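Local coordinates for molybdenum-pterin-binding protein 2 (Clostridium pasteurianum, PDB 1GUT) that binds molybdenum, one mole per mole of protein, and belongs to the small oxyanion-binding molbindins, at residues K12-K17 against E24-I29. Sequence-based numbering, arbitrary orientation.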
ATOM      1  N   LYS A  12      -7.733  -3.105  21.825  1.00 14.71           N
ATOM      2  CA  LYS A  12      -6.947  -3.840  22.790  1.00 14.29           C
ATOM      3  C   LYS A  12      -6.334  -5.021  22.063  1.00 13.62           C
ATOM      4  O   LYS A  12      -7.010  -5.698  21.295  1.00 12.77           O
ATOM      5  CB  LYS A  12      -7.879  -4.330  23.905  1.00 15.74           C
ATOM      6  CG  LYS A  12      -7.171  -5.104  24.979  1.00 18.38           C
ATOM      7  CD  LYS A  12      -8.146  -5.410  26.128  1.00 21.83           C
ATOM      8  CE  LYS A  12      -7.429  -5.999  27.343  1.00 24.45           C
ATOM      9  NZ  LYS A  12      -6.638  -4.985  28.116  1.00 25.67           N
ATOM     10  N   VAL A  13      -5.046  -5.261  22.288  1.00 12.32           N
ATOM     11  CA  VAL A  13      -4.391  -6.381  21.627  1.00 12.81           C
ATOM     12  C   VAL A  13      -4.953  -7.693  22.159  1.00 12.51           C
ATOM     13  O   VAL A  13      -4.896  -7.950  23.386  1.00 12.88           O
ATOM     14  CB  VAL A  13      -2.876  -6.371  21.846  1.00 12.82           C
ATOM     15  CG1 VAL A  13      -2.271  -7.589  21.208  1.00 12.91           C
ATOM     16  CG2 VAL A  13      -2.249  -5.089  21.266  1.00 13.20           C
ATOM     17  N   VAL A  14      -5.512  -8.513  21.268  1.00 11.99           N
ATOM     18  CA  VAL A  14      -6.032  -9.823  21.639  1.00 13.17           C
ATOM     19  C   VAL A  14      -5.230 -10.967  21.025  1.00 13.65           C
ATOM     20  O   VAL A  14      -5.444 -12.142  21.353  1.00 16.08           O
ATOM     21  CB  VAL A  14      -7.539 -10.000  21.333  1.00 13.02           C
ATOM     22  CG1 VAL A  14      -8.366  -9.065  22.192  1.00 14.66           C
ATOM     23  CG2 VAL A  14      -7.858  -9.785  19.831  1.00 12.88           C
ATOM     24  N   GLY A  15      -4.312 -10.640  20.129  1.00 13.49           N
ATOM     25  CA  GLY A  15      -3.466 -11.647  19.515  1.00 14.35           C
ATOM     26  C   GLY A  15      -2.146 -11.051  19.073  1.00 13.91           C
ATOM     27  O   GLY A  15      -2.091  -9.930  18.587  1.00 12.70           O
ATOM     28  N   LEU A  16      -1.080 -11.822  19.226  1.00 14.02           N
ATOM     29  CA  LEU A  16       0.258 -11.410  18.806  1.00 14.20           C
ATOM     30  C   LEU A  16       1.029 -12.644  18.399  1.00 14.02           C
ATOM     31  O   LEU A  16       1.147 -13.587  19.186  1.00 14.98           O
ATOM     32  CB  LEU A  16       0.982 -10.671  19.936  1.00 14.28           C
ATOM     33  CG  LEU A  16       2.415 -10.206  19.684  1.00 16.77           C
ATOM     34  CD1 LEU A  16       2.481  -9.219  18.529  1.00 17.63           C
ATOM     35  CD2 LEU A  16       2.932  -9.553  20.960  1.00 19.38           C
ATOM     36  N   LYS A  17       1.528 -12.671  17.163  1.00 12.44           N
ATOM     37  CA  LYS A  17       2.318 -13.800  16.674  1.00 13.45           C
ATOM     38  C   LYS A  17       3.561 -13.213  16.046  1.00 13.29           C
ATOM     39  O   LYS A  17       3.473 -12.443  15.100  1.00 11.84           O
ATOM     40  CB  LYS A  17       1.502 -14.618  15.662  1.00 14.83           C
ATOM     41  CG  LYS A  17       2.252 -15.821  15.090  1.00 17.54           C
ATOM     42  CD  LYS A  17       1.315 -16.775  14.334  1.00 20.97           C
ATOM     43  CE  LYS A  17       0.674 -16.123  13.095  1.00 22.50           C
ATOM     44  NZ  LYS A  17      -0.213 -17.070  12.311  1.00 22.48           N
ATOM     45  N   GLU A  24       2.377 -10.272  13.596  1.00  9.89           N
ATOM     46  CA  GLU A  24       0.954 -10.093  13.381  1.00 11.08           C
ATOM     47  C   GLU A  24       0.325  -9.691  14.700  1.00 11.16           C
ATOM     48  O   GLU A  24       0.444 -10.394  15.696  1.00 11.51           O
ATOM     49  CB  GLU A  24       0.325 -11.384  12.858  1.00 12.40           C
ATOM     50  CG  GLU A  24      -1.168 -11.222  12.535  1.00 15.60           C
ATOM     51  CD  GLU A  24      -1.817 -12.537  12.169  1.00 20.90           C
ATOM     52  OE1 GLU A  24      -1.203 -13.299  11.420  1.00 23.36           O
ATOM     53  OE2 GLU A  24      -2.944 -12.818  12.623  1.00 25.86           O
ATOM     54  N   VAL A  25      -0.335  -8.547  14.710  1.00 10.26           N
ATOM     55  CA  VAL A  25      -0.995  -8.005  15.882  1.00 10.71           C
ATOM     56  C   VAL A  25      -2.495  -7.947  15.597  1.00 10.30           C
ATOM     57  O   VAL A  25      -2.909  -7.393  14.567  1.00 11.24           O
ATOM     58  CB  VAL A  25      -0.486  -6.546  16.138  1.00 10.41           C
ATOM     59  CG1 VAL A  25      -1.070  -5.969  17.459  1.00 13.12           C
ATOM     60  CG2 VAL A  25       1.036  -6.499  16.154  1.00 11.89           C
ATOM     61  N   VAL A  26      -3.314  -8.492  16.492  1.00 11.00           N
ATOM     62  CA  VAL A  26      -4.779  -8.446  16.328  1.00 11.63           C
ATOM     63  C   VAL A  26      -5.351  -7.602  17.448  1.00 11.58           C
ATOM     64  O   VAL A  26      -5.055  -7.841  18.629  1.00 11.43           O
ATOM     65  CB  VAL A  26      -5.400  -9.868  16.344  1.00 12.38           C
ATOM     66  CG1 VAL A  26      -6.885  -9.827  16.082  1.00 13.72           C
ATOM     67  CG2 VAL A  26      -4.714 -10.747  15.284  1.00 13.82           C
ATOM     68  N   LEU A  27      -6.131  -6.596  17.074  1.00 12.02           N
ATOM     69  CA  LEU A  27      -6.740  -5.687  18.030  1.00 13.12           C
ATOM     70  C   LEU A  27      -8.248  -5.816  17.998  1.00 13.10           C
ATOM     71  O   LEU A  27      -8.855  -5.890  16.930  1.00 12.84           O
ATOM     72  CB  LEU A  27      -6.455  -4.233  17.640  1.00 15.40           C
ATOM     73  CG  LEU A  27      -5.065  -3.660  17.470  1.00 18.32           C
ATOM     74  CD1 LEU A  27      -5.214  -2.152  17.220  1.00 21.72           C
ATOM     75  CD2 LEU A  27      -4.284  -3.910  18.732  1.00 21.06           C
ATOM     76  N   GLU A  28      -8.856  -5.807  19.166  1.00 12.88           N
ATOM     77  CA  GLU A  28     -10.314  -5.810  19.254  1.00 14.68           C
ATOM     78  C   GLU A  28     -10.713  -4.343  19.392  1.00 15.56           C
ATOM     79  O   GLU A  28     -10.293  -3.672  20.334  1.00 15.56           O
ATOM     80  CB  GLU A  28     -10.767  -6.568  20.506  1.00 15.65           C
ATOM     81  CG  GLU A  28     -12.251  -6.432  20.819  1.00 18.28           C
ATOM     82  CD  GLU A  28     -12.578  -6.678  22.297  1.00 23.44           C
ATOM     83  OE1 GLU A  28     -11.711  -7.152  23.085  1.00 27.53           O
ATOM     84  OE2 GLU A  28     -13.725  -6.387  22.678  1.00 26.60           O
ATOM     85  N   ILE A  29     -11.508  -3.833  18.462  1.00 15.63           N
ATOM     86  CA  ILE A  29     -11.888  -2.426  18.539  1.00 17.97           C
ATOM     87  C   ILE A  29     -13.308  -2.308  19.072  1.00 20.35           C
ATOM     88  O   ILE A  29     -13.931  -3.331  19.369  1.00 20.88           O
ATOM     89  CB  ILE A  29     -11.658  -1.717  17.179  1.00 17.46           C
ATOM     90  CG1 ILE A  29     -12.539  -2.317  16.098  1.00 17.77           C
ATOM     91  CG2 ILE A  29     -10.170  -1.822  16.773  1.00 17.21           C
ATOM     92  CD1 ILE A  29     -12.513  -1.497  14.808  1.00 17.25           C
TER
HETATM   93  O   HOH W   1      -0.843 -15.445   9.934  1.00 21.24           O
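Lys12 and Glu28 exchange two backbone hydrogen bonds, and Lys17 and Glu24 do the same at the other end of the pairing. Between them the register slips by one residue. Both Val14 N and Gly15 N donate to Val26 O, at 2.8 Å and a longer 3.3 Å respectively. Val26 N returns a nearly straight bond to Gly15 O, 171° at the hydrogen. Val14 and Gly15 thus form a classic beta bulge opposite Val26.

The two segments belong to the antiparallel hairpin of strands 8-18 and 22-29, in the TOBE domain of the OB clan. Strand 34-40 pairs along the far edge of 22-29.

Apolar contacts form on one face and at the bulge. On the face of Val13, Leu16, Val25 and Leu27, Val13 CG2 presses on Leu27 CD2 at 3.5 Å, tighter than usual for two carbons. Val13 CG2 also reaches Val25 CG1 at 4.1 Å. Leu16 and Val25 lie side by side, with CD1 of the leucine 3.9 Å from CG2 of the valine. Ile66 of the third subunit packs on Leu27. At the bulge, Val14 splits its methyls: CG2 meets Val26 CG1 at 3.9 Å, and CG1 touches Glu28 CB.

Charged groups meet on the face shared with Val26. The Lys17 chain bends at chi3 (64°), and NZ makes a long salt bridge of 4.0 Å to Glu24 OE1. A water bridges the pair, accepting from Lys17 NZ and donating to Glu24 OE1 at 2.6 Å. Asp42 of the second subunit lies close to the Glu24 carboxylate. Lys17 NZ also makes a weak, long ion pair with that aspartate, which probably offsets the like charges.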